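Local coordinates for protein extracellular invertase (Aspergillus kawachii, PDB 5XH8) that probably hydrolyses sucrose at its beta-fructofuranoside bond and transfers the fructosyl unit to make fructooligosaccharides such as 1-kestose, at residues S133-S141 with K150-P158; T238-T249 with A309-A320. One frame throughout, in Å; residues are numbered along the deposited sequence.

Contact 1: S133-S141 with K150-P158; sequences SETQSLAVS and KLDQGPVIP
The flat group at the centre of this contact is the peptide of Gln136, against which the puckered ring of Pro155 comes through its CB; no aromatic ring takes part. At the oxygen edge of the peptide group, Ile157 N lies in the carbonyl plane, 3.1 Å from Gln136 O, with a nearly straight N-H...O angle of 172°. Val156 N adds a weak bond to the same oxygen, and Pro155 CB closes on it at 3.3 Å. That corner of the proline ring also rests on Thr135, CB to CB at 3.5 Å, while the Thr135 hydroxyl turns to Ser117.

In return Gln136 N donates to Ile157 O at 2.9 Å (165°). Val156 and Ile157 thus both face Gln136, a classic beta bulge on a single antiparallel bridge. This is the outer side of one blade of the GH32 beta-propeller: strand 134-140 pairs with strand 149-150 near Ala139 and Lys150, after which the chain arches away and returns along the same edge. Leu151 N donates to Leu138 O at 3.0 Å, and inside the arch one water donates to that same oxygen and to Leu151 O, while a second joins Leu138 N to Gly154 O.

Leu138 fills the apolar side. Its CG stands beside the backbone N (chi1 -67°), which brings CD1 to 3.7 Å from Val156 CG1, the two side chains crossing at about a right angle. Leu151 instead lies alongside Leu138, pointing the same way, with its CD1 3.8 Å from Leu138 CB; its other methyl, CD2, meets Val140 CG2. Beyond the bulge, Val156 O accepts a hydrogen bond from Arg131 of the second subunit.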
loop_
_atom_site.group_PDB
_atom_site.type_symbol
_atom_site.label_atom_id
_atom_site.label_comp_id
_atom_site.label_asym_id
_atom_site.label_seq_id
_atom_site.Cartn_x
_atom_site.Cartn_y
_atom_site.Cartn_z
ATOM N N SER A 133 -6.041 4.854 -2.949
ATOM C CA SER A 133 -7.369 4.310 -3.253
ATOM C C SER A 133 -7.315 3.078 -4.222
ATOM O O SER A 133 -8.104 2.138 -4.069
ATOM C CB SER A 133 -8.353 5.413 -3.698
ATOM O OG SER A 133 -7.876 6.096 -4.801
ATOM N N GLU A 134 -6.346 3.064 -5.141
ATOM C CA GLU A 134 -6.183 2.014 -6.122
ATOM C C GLU A 134 -4.742 1.456 -6.096
ATOM O O GLU A 134 -3.764 2.187 -6.335
ATOM C CB GLU A 134 -6.530 2.536 -7.514
ATOM C CG GLU A 134 -7.952 3.092 -7.644
ATOM C CD GLU A 134 -8.153 3.861 -8.927
ATOM O OE1 GLU A 134 -7.295 4.741 -9.218
ATOM O OE2 GLU A 134 -9.147 3.578 -9.645
ATOM N N THR A 135 -4.626 0.172 -5.779
ATOM C CA THR A 135 -3.361 -0.549 -5.843
ATOM C C THR A 135 -3.550 -1.707 -6.814
ATOM O O THR A 135 -4.676 -2.011 -7.233
ATOM C CB THR A 135 -2.928 -1.055 -4.467
ATOM O OG1 THR A 135 -3.922 -1.924 -3.925
ATOM C CG2 THR A 135 -2.734 0.104 -3.487
ATOM N N GLN A 136 -2.452 -2.331 -7.215
ATOM C CA GLN A 136 -2.539 -3.495 -8.103
ATOM C C GLN A 136 -2.004 -4.711 -7.354
ATOM O O GLN A 136 -0.861 -4.681 -6.845
ATOM C CB GLN A 136 -1.807 -3.266 -9.431
ATOM C CG GLN A 136 -1.806 -1.820 -9.929
ATOM C CD GLN A 136 -3.196 -1.259 -10.137
ATOM O OE1 GLN A 136 -4.122 -1.970 -10.545
ATOM N NE2 GLN A 136 -3.348 0.035 -9.873
ATOM N N SER A 137 -2.835 -5.760 -7.282
ATOM C CA SER A 137 -2.581 -6.953 -6.480
ATOM C C SER A 137 -2.641 -8.188 -7.336
ATOM O O SER A 137 -3.195 -8.159 -8.453
ATOM C CB SER A 137 -3.596 -7.054 -5.335
ATOM O OG SER A 137 -3.385 -6.011 -4.392
ATOM N N LEU A 138 -2.088 -9.279 -6.804
ATOM C CA LEU A 138 -2.064 -10.579 -7.486
ATOM C C LEU A 138 -2.967 -11.608 -6.832
ATOM O O LEU A 138 -3.102 -11.655 -5.601
ATOM C CB LEU A 138 -0.647 -11.174 -7.504
ATOM C CG LEU A 138 0.416 -10.441 -8.332
ATOM C CD1 LEU A 138 1.747 -11.172 -8.145
ATOM C CD2 LEU A 138 0.059 -10.363 -9.803
ATOM N N ALA A 139 -3.583 -12.420 -7.691
ATOM C CA ALA A 139 -4.282 -13.613 -7.300
ATOM C C ALA A 139 -3.979 -14.713 -8.324
ATOM O O ALA A 139 -3.618 -14.449 -9.477
ATOM C CB ALA A 139 -5.780 -13.374 -7.206
ATOM N N VAL A 140 -4.125 -15.942 -7.869
ATOM C CA VAL A 140 -3.843 -17.119 -8.680
ATOM C C VAL A 140 -4.985 -18.114 -8.577
ATOM O O VAL A 140 -5.506 -18.331 -7.496
ATOM C CB VAL A 140 -2.553 -17.803 -8.171
ATOM C CG1 VAL A 140 -2.355 -19.118 -8.878
ATOM C CG2 VAL A 140 -1.369 -16.888 -8.435
ATOM N N SER A 141 -5.366 -18.725 -9.687
ATOM C CA SER A 141 -6.346 -19.816 -9.649
ATOM C C SER A 141 -5.669 -21.169 -9.790
ATOM O O SER A 141 -5.089 -21.457 -10.832
ATOM C CB SER A 141 -7.411 -19.711 -10.719
ATOM O OG SER A 141 -8.299 -20.835 -10.574
ATOM N N LYS A 150 -6.370 -14.807 -3.628
ATOM C CA LYS A 150 -5.485 -13.663 -3.461
ATOM C C LYS A 150 -4.182 -14.106 -2.830
ATOM O O LYS A 150 -4.197 -14.853 -1.869
ATOM C CB LYS A 150 -6.146 -12.611 -2.594
ATOM C CG LYS A 150 -7.429 -12.064 -3.223
ATOM C CD LYS A 150 -8.255 -11.323 -2.189
ATOM C CE LYS A 150 -9.622 -10.958 -2.725
ATOM N NZ LYS A 150 -10.378 -10.180 -1.709
ATOM N N LEU A 151 -3.057 -13.668 -3.380
ATOM C CA LEU A 151 -1.784 -13.905 -2.712
ATOM C C LEU A 151 -1.812 -13.179 -1.365
ATOM O O LEU A 151 -2.320 -12.043 -1.265
ATOM C CB LEU A 151 -0.595 -13.395 -3.547
ATOM C CG LEU A 151 -0.297 -14.055 -4.888
ATOM C CD1 LEU A 151 1.110 -13.659 -5.308
ATOM C CD2 LEU A 151 -0.443 -15.580 -4.849
ATOM N N ASP A 152 -1.277 -13.849 -0.347
ATOM C CA ASP A 152 -1.299 -13.374 1.014
ATOM C C ASP A 152 -0.139 -12.426 1.244
ATOM O O ASP A 152 0.814 -12.717 1.946
ATOM C CB ASP A 152 -1.288 -14.566 1.980
ATOM C CG ASP A 152 -1.684 -14.181 3.394
ATOM O OD1 ASP A 152 -2.212 -13.085 3.621
ATOM O OD2 ASP A 152 -1.467 -14.987 4.304
ATOM N N GLN A 153 -0.263 -11.253 0.647
ATOM C CA GLN A 153 0.741 -10.235 0.710
ATOM C C GLN A 153 0.125 -8.944 0.181
ATOM O O GLN A 153 -0.974 -8.950 -0.371
ATOM C CB GLN A 153 1.966 -10.617 -0.119
ATOM C CG GLN A 153 1.649 -10.808 -1.595
ATOM C CD GLN A 153 2.843 -10.570 -2.451
ATOM O OE1 GLN A 153 3.693 -11.422 -2.551
ATOM N NE2 GLN A 153 2.945 -9.389 -3.029
ATOM N N GLY A 154 0.864 -7.854 0.339
ATOM C CA GLY A 154 0.429 -6.556 -0.135
ATOM C C GLY A 154 0.426 -6.441 -1.648
ATOM O O GLY A 154 0.873 -7.360 -2.353
ATOM N N PRO A 155 -0.089 -5.307 -2.160
ATOM C CA PRO A 155 -0.075 -5.052 -3.592
ATOM C C PRO A 155 1.354 -5.084 -4.178
ATOM O O PRO A 155 2.329 -4.677 -3.521
ATOM C CB PRO A 155 -0.658 -3.647 -3.720
ATOM C CG PRO A 155 -0.507 -3.022 -2.360
ATOM C CD PRO A 155 -0.584 -4.156 -1.381
ATOM N N VAL A 156 1.454 -5.573 -5.405
ATOM C CA VAL A 156 2.735 -5.597 -6.122
ATOM C C VAL A 156 3.031 -4.237 -6.761
ATOM O O VAL A 156 4.200 -3.914 -7.038
ATOM C CB VAL A 156 2.813 -6.751 -7.141
ATOM C CG1 VAL A 156 2.711 -8.085 -6.420
ATOM C CG2 VAL A 156 1.745 -6.664 -8.205
ATOM N N ILE A 157 1.989 -3.437 -6.968
ATOM C CA ILE A 157 2.152 -2.038 -7.378
ATOM C C ILE A 157 1.313 -1.188 -6.416
ATOM O O ILE A 157 0.106 -1.015 -6.660
ATOM C CB ILE A 157 1.770 -1.791 -8.859
ATOM C CG1 ILE A 157 2.585 -2.683 -9.792
ATOM C CG2 ILE A 157 1.950 -0.320 -9.211
ATOM C CD1 ILE A 157 2.161 -2.634 -11.247
ATOM N N PRO A 158 1.940 -0.673 -5.322
ATOM C CA PRO A 158 1.205 0.055 -4.255
ATOM C C PRO A 158 0.724 1.460 -4.566
ATOM O O PRO A 158 -0.004 2.066 -3.773
ATOM C CB PRO A 158 2.216 0.127 -3.085
ATOM C CG PRO A 158 3.357 -0.748 -3.435
ATOM C CD PRO A 158 3.337 -0.969 -4.922
HETATM O O HOH W 1 -2.917 -10.281 -3.244
HETATM O O HOH W 2 -0.776 -8.817 -4.182
#

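Contact 2: T238-T249 with A309-A320. With NA (sodium ion), chain B.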
loop_
_atom_site.group_PDB
_atom_site.type_symbol
_atom_site.label_atom_id
_atom_site.label_comp_id
_atom_site.label_asym_id
_atom_site.label_seq_id
_atom_site.Cartn_x
_atom_site.Cartn_y
_atom_site.Cartn_z
ATOM N N THR A 238 -14.036 14.692 -35.087
ATOM C CA THR A 238 -15.044 14.123 -35.973
ATOM C C THR A 238 -15.066 12.615 -35.885
ATOM O O THR A 238 -16.129 12.030 -35.780
ATOM C CB THR A 238 -14.790 14.523 -37.454
ATOM O OG1 THR A 238 -14.692 15.943 -37.550
ATOM C CG2 THR A 238 -15.902 14.050 -38.357
ATOM N N TRP A 239 -13.899 11.986 -35.972
ATOM C CA TRP A 239 -13.812 10.544 -36.233
ATOM C C TRP A 239 -13.548 9.633 -35.006
ATOM O O TRP A 239 -13.766 8.428 -35.081
ATOM C CB TRP A 239 -12.744 10.292 -37.312
ATOM C CG TRP A 239 -13.079 10.990 -38.624
ATOM C CD1 TRP A 239 -12.551 12.169 -39.093
ATOM C CD2 TRP A 239 -14.049 10.567 -39.605
ATOM N NE1 TRP A 239 -13.124 12.492 -40.312
ATOM C CE2 TRP A 239 -14.043 11.533 -40.647
ATOM C CE3 TRP A 239 -14.920 9.471 -39.703
ATOM C CZ2 TRP A 239 -14.873 11.433 -41.766
ATOM C CZ3 TRP A 239 -15.746 9.369 -40.826
ATOM C CH2 TRP A 239 -15.717 10.348 -41.837
ATOM N N ALA A 240 -13.052 10.198 -33.915
ATOM C CA ALA A 240 -12.593 9.391 -32.772
ATOM C C ALA A 240 -12.822 10.072 -31.439
ATOM O O ALA A 240 -11.979 10.017 -30.536
ATOM C CB ALA A 240 -11.135 9.027 -32.964
ATOM N N GLY A 241 -13.992 10.703 -31.321
ATOM C CA GLY A 241 -14.436 11.310 -30.083
ATOM C C GLY A 241 -13.411 12.279 -29.562
ATOM O O GLY A 241 -12.842 13.051 -30.342
ATOM N N ARG A 242 -13.182 12.231 -28.249
ATOM C CA ARG A 242 -12.129 13.003 -27.608
ATOM C C ARG A 242 -11.281 12.112 -26.696
ATOM O O ARG A 242 -11.733 11.076 -26.189
ATOM C CB ARG A 242 -12.700 14.171 -26.810
ATOM C CG ARG A 242 -13.751 15.023 -27.526
ATOM C CD ARG A 242 -13.984 16.337 -26.787
ATOM N NE ARG A 242 -12.805 17.209 -26.895
ATOM C CZ ARG A 242 -12.542 18.060 -27.904
ATOM N NH1 ARG A 242 -13.365 18.207 -28.929
ATOM N NH2 ARG A 242 -11.418 18.769 -27.892
ATOM N N TRP A 243 -10.025 12.512 -26.533
ATOM C CA TRP A 243 -9.143 11.916 -25.548
ATOM C C TRP A 243 -9.668 12.215 -24.136
ATOM O O TRP A 243 -9.464 11.431 -23.223
ATOM C CB TRP A 243 -7.708 12.421 -25.708
ATOM C CG TRP A 243 -7.074 12.185 -27.073
ATOM C CD1 TRP A 243 -6.352 13.100 -27.807
ATOM C CD2 TRP A 243 -7.085 10.977 -27.855
ATOM N NE1 TRP A 243 -5.908 12.537 -28.985
ATOM C CE2 TRP A 243 -6.343 11.239 -29.045
ATOM C CE3 TRP A 243 -7.649 9.699 -27.680
ATOM C CZ2 TRP A 243 -6.149 10.268 -30.033
ATOM C CZ3 TRP A 243 -7.463 8.735 -28.666
ATOM C CH2 TRP A 243 -6.715 9.019 -29.828
ATOM N N ALA A 244 -10.323 13.366 -23.981
ATOM C CA ALA A 244 -11.183 13.648 -22.853
ATOM C C ALA A 244 -10.388 13.730 -21.537
ATOM O O ALA A 244 -9.191 14.098 -21.559
ATOM C CB ALA A 244 -12.342 12.649 -22.813
ATOM N N PHE A 245 -11.009 13.410 -20.402
ATOM C CA PHE A 245 -10.383 13.726 -19.103
ATOM C C PHE A 245 -9.655 12.598 -18.403
ATOM O O PHE A 245 -8.943 12.838 -17.429
ATOM C CB PHE A 245 -11.418 14.324 -18.193
ATOM C CG PHE A 245 -11.940 15.658 -18.670
ATOM C CD1 PHE A 245 -12.998 15.727 -19.565
ATOM C CD2 PHE A 245 -11.376 16.846 -18.210
ATOM C CE1 PHE A 245 -13.495 16.952 -19.993
ATOM C CE2 PHE A 245 -11.862 18.085 -18.638
ATOM C CZ PHE A 245 -12.926 18.136 -19.528
ATOM N N ASN A 246 -9.825 11.370 -18.883
ATOM C CA ASN A 246 -9.233 10.195 -18.233
ATOM C C ASN A 246 -9.364 9.004 -19.173
ATOM O O ASN A 246 -10.371 8.882 -19.840
ATOM C CB ASN A 246 -9.966 9.913 -16.910
ATOM C CG ASN A 246 -9.292 8.840 -16.093
ATOM O OD1 ASN A 246 -8.151 8.998 -15.655
ATOM N ND2 ASN A 246 -9.997 7.742 -15.878
ATOM N N PHE A 247 -8.335 8.163 -19.251
ATOM C CA PHE A 247 -8.407 6.902 -19.980
ATOM C C PHE A 247 -8.749 5.739 -19.021
ATOM O O PHE A 247 -8.266 5.705 -17.889
ATOM C CB PHE A 247 -7.077 6.536 -20.655
ATOM C CG PHE A 247 -6.677 7.403 -21.836
ATOM C CD1 PHE A 247 -7.581 8.215 -22.529
ATOM C CD2 PHE A 247 -5.358 7.360 -22.273
ATOM C CE1 PHE A 247 -7.157 8.988 -23.605
ATOM C CE2 PHE A 247 -4.936 8.131 -23.361
ATOM C CZ PHE A 247 -5.844 8.933 -24.027
ATOM N N GLU A 248 -9.548 4.793 -19.528
ATOM C CA GLU A 248 -9.980 3.587 -18.808
ATOM C C GLU A 248 -9.769 2.365 -19.710
ATOM O O GLU A 248 -9.709 2.489 -20.945
ATOM C CB GLU A 248 -11.458 3.710 -18.434
ATOM C CG GLU A 248 -11.774 4.903 -17.512
ATOM C CD GLU A 248 -13.091 4.741 -16.797
ATOM O OE1 GLU A 248 -14.140 5.036 -17.425
ATOM O OE2 GLU A 248 -13.073 4.252 -15.624
ATOM N N THR A 249 -9.631 1.203 -19.079
ATOM C CA THR A 249 -9.597 -0.120 -19.738
ATOM C C THR A 249 -8.709 -0.209 -20.986
ATOM O O THR A 249 -9.087 -0.815 -22.008
ATOM C CB THR A 249 -11.024 -0.629 -20.059
ATOM O OG1 THR A 249 -11.626 0.189 -21.067
ATOM C CG2 THR A 249 -11.877 -0.603 -18.803
ATOM N N ALA A 309 -7.360 6.648 -35.690
ATOM C CA ALA A 309 -8.209 6.262 -34.570
ATOM C C ALA A 309 -9.681 6.315 -34.960
ATOM O O ALA A 309 -10.086 7.056 -35.891
ATOM C CB ALA A 309 -7.946 7.165 -33.381
ATOM N N GLY A 310 -10.474 5.523 -34.242
ATOM C CA GLY A 310 -11.908 5.436 -34.481
ATOM C C GLY A 310 -12.611 4.886 -33.266
ATOM O O GLY A 310 -12.032 4.865 -32.170
ATOM N N PHE A 311 -13.846 4.432 -33.470
ATOM C CA PHE A 311 -14.638 3.821 -32.405
ATOM C C PHE A 311 -14.663 2.310 -32.604
ATOM O O PHE A 311 -14.881 1.830 -33.720
ATOM C CB PHE A 311 -16.066 4.358 -32.400
ATOM C CG PHE A 311 -16.210 5.707 -31.771
ATOM C CD1 PHE A 311 -15.918 6.860 -32.495
ATOM C CD2 PHE A 311 -16.667 5.844 -30.455
ATOM C CE1 PHE A 311 -16.060 8.105 -31.925
ATOM C CE2 PHE A 311 -16.814 7.103 -29.877
ATOM C CZ PHE A 311 -16.515 8.238 -30.616
ATOM N N LEU A 312 -14.382 1.554 -31.540
ATOM C CA LEU A 312 -14.659 0.128 -31.518
ATOM C C LEU A 312 -16.187 -0.125 -31.486
ATOM O O LEU A 312 -16.692 -1.147 -32.014
ATOM C CB LEU A 312 -13.956 -0.512 -30.327
ATOM C CG LEU A 312 -14.136 -2.011 -30.124
ATOM C CD1 LEU A 312 -13.710 -2.815 -31.346
ATOM C CD2 LEU A 312 -13.358 -2.424 -28.902
ATOM N N ASP A 313 -16.909 0.779 -30.846
ATOM C CA ASP A 313 -18.378 0.773 -30.924
ATOM C C ASP A 313 -18.889 2.180 -30.674
ATOM O O ASP A 313 -18.520 2.810 -29.674
ATOM C CB ASP A 313 -19.050 -0.218 -29.949
ATOM C CG ASP A 313 -20.500 -0.499 -30.340
ATOM O OD1 ASP A 313 -21.371 0.337 -30.012
ATOM O OD2 ASP A 313 -20.764 -1.513 -31.018
ATOM N N TRP A 314 -19.731 2.659 -31.595
ATOM C CA TRP A 314 -20.296 4.011 -31.537
ATOM C C TRP A 314 -21.442 4.152 -30.537
ATOM O O TRP A 314 -21.905 5.272 -30.298
ATOM C CB TRP A 314 -20.760 4.482 -32.947
ATOM C CG TRP A 314 -19.655 4.869 -33.880
ATOM C CD1 TRP A 314 -18.964 4.047 -34.728
ATOM C CD2 TRP A 314 -19.123 6.178 -34.071
ATOM N NE1 TRP A 314 -18.024 4.764 -35.416
ATOM C CE2 TRP A 314 -18.105 6.075 -35.041
ATOM C CE3 TRP A 314 -19.409 7.433 -33.515
ATOM C CZ2 TRP A 314 -17.368 7.177 -35.466
ATOM C CZ3 TRP A 314 -18.682 8.529 -33.937
ATOM C CH2 TRP A 314 -17.663 8.392 -34.901
ATOM N N GLY A 315 -21.911 3.048 -29.950
ATOM C CA GLY A 315 -23.009 3.115 -28.976
ATOM C C GLY A 315 -22.719 4.037 -27.806
ATOM O O GLY A 315 -21.598 4.039 -27.256
ATOM N N PHE A 316 -23.696 4.861 -27.455
ATOM C CA PHE A 316 -23.601 5.727 -26.271
ATOM C C PHE A 316 -23.275 4.871 -25.016
ATOM O O PHE A 316 -22.366 5.217 -24.261
ATOM C CB PHE A 316 -24.894 6.540 -26.090
ATOM C CG PHE A 316 -24.873 7.484 -24.914
ATOM C CD1 PHE A 316 -25.178 7.023 -23.615
ATOM C CD2 PHE A 316 -24.576 8.832 -25.089
ATOM C CE1 PHE A 316 -25.176 7.878 -22.534
ATOM C CE2 PHE A 316 -24.565 9.697 -24.006
ATOM C CZ PHE A 316 -24.877 9.222 -22.732
ATOM N N SER A 317 -23.959 3.734 -24.880
ATOM C CA SER A 317 -23.833 2.841 -23.724
ATOM C C SER A 317 -22.726 1.784 -23.874
ATOM O O SER A 317 -22.537 0.962 -22.980
ATOM C CB SER A 317 -25.194 2.176 -23.439
ATOM O OG SER A 317 -26.179 3.159 -23.106
ATOM N N SER A 318 -22.012 1.815 -24.995
ATOM C CA SER A 318 -20.919 0.911 -25.287
ATOM C C SER A 318 -19.627 1.432 -24.703
ATOM O O SER A 318 -19.306 2.592 -24.916
ATOM C CB SER A 318 -20.731 0.778 -26.797
ATOM O OG SER A 318 -21.878 0.235 -27.395
ATOM N N TYR A 319 -18.875 0.580 -23.993
ATOM C CA TYR A 319 -17.698 1.026 -23.240
ATOM C C TYR A 319 -16.839 -0.131 -22.730
ATOM O O TYR A 319 -17.200 -1.290 -22.898
ATOM C CB TYR A 319 -18.145 1.908 -22.063
ATOM C CG TYR A 319 -17.099 2.858 -21.512
ATOM C CD1 TYR A 319 -16.492 3.822 -22.336
ATOM C CD2 TYR A 319 -16.763 2.846 -20.155
ATOM C CE1 TYR A 319 -15.571 4.708 -21.833
ATOM C CE2 TYR A 319 -15.815 3.708 -19.656
ATOM C CZ TYR A 319 -15.226 4.652 -20.494
ATOM O OH TYR A 319 -14.258 5.523 -20.028
ATOM N N ALA A 320 -15.667 0.205 -22.179
ATOM C CA ALA A 320 -14.921 -0.691 -21.289
ATOM C C ALA A 320 -14.493 -1.981 -21.928
ATOM O O ALA A 320 -14.427 -2.997 -21.245
ATOM C CB ALA A 320 -15.746 -0.986 -20.028
HETATM NA NA NA B . -19.948 4.749 -25.704
HETATM O O HOH W 3 -18.604 4.851 -27.709
#
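Glu248 meets Tyr319 along almost its whole length, its CB, CG, CD and OE1 all gathering round the one hydroxyl. From CB, 3.7 Å from Tyr319 OH, the chain sets off with CG beside the backbone N (chi1 -61°) and then runs extended, CG passing the same hydroxyl at 3.6 Å and CD lying 3.5 Å from Tyr319 OH. At the tip, Glu248 OE1 accepts a hydrogen bond of 2.7 Å from Tyr319 OH through its anti lone pair, lying in the plane of the phenol ring at its edge. Carboxylate and ring planes are turned 51° apart. OE2 forms a salt bridge with Arg170. One residue on, Thr249 OG1 packs 3.4 Å from Ala320 CA.

At the other end the meeting is mostly of backbone and small groups. Gly310 CA points a C-H at Trp239 O (3.6 Å, 164° at the hydrogen), and Ala240 CB touches Ala309 CB. The same Trp239 oxygen lies at the edge of the Phe311 ring, whose CE1 approaches Gly241 N; Phe311 CD1 lies over the rim of one face of Trp314.

Between these ends, the loop joining strands 302-311 and 318-326 of neighbouring propeller blades wraps a sodium ion. Gly315 O (2.4 Å), Phe316 O, Ser318 O, a water and His287 O bind the metal. Asp313 shapes this loop: its OD1 accepts from Gly315 N, forming an Asx turn, and from Ser318 OG on the opposite face of the carboxylate, while OD2 is paired with Arg374.

A glycerol lies about 4 Å from the Glu248 side chain. One carboxylate oxygen is held by a phenol and the other by a guanidinium, which probably holds its rotation beside that ligand.

In the fold
Contact 1 closes before contact 2 opens along the chain, and both belong to the N-terminal, beta-propeller part of this GH32 enzyme. Their centres are 29 Å apart and their nearest atoms about 7 Å. They share no sheet: 133-141 with 150-158 builds the edge of a four-stranded blade some 27 Å from the centre of the chain, whereas 238-249 with 309-320 sits only about 10 Å from it. Arg170, on strand 166-176 of the intervening sheet, bridges them, forming salt bridges with both Glu134 and Glu248. The propeller thus combines a local contact reaching the subunit interface with a longer-range one that brings blades together around the sodium site.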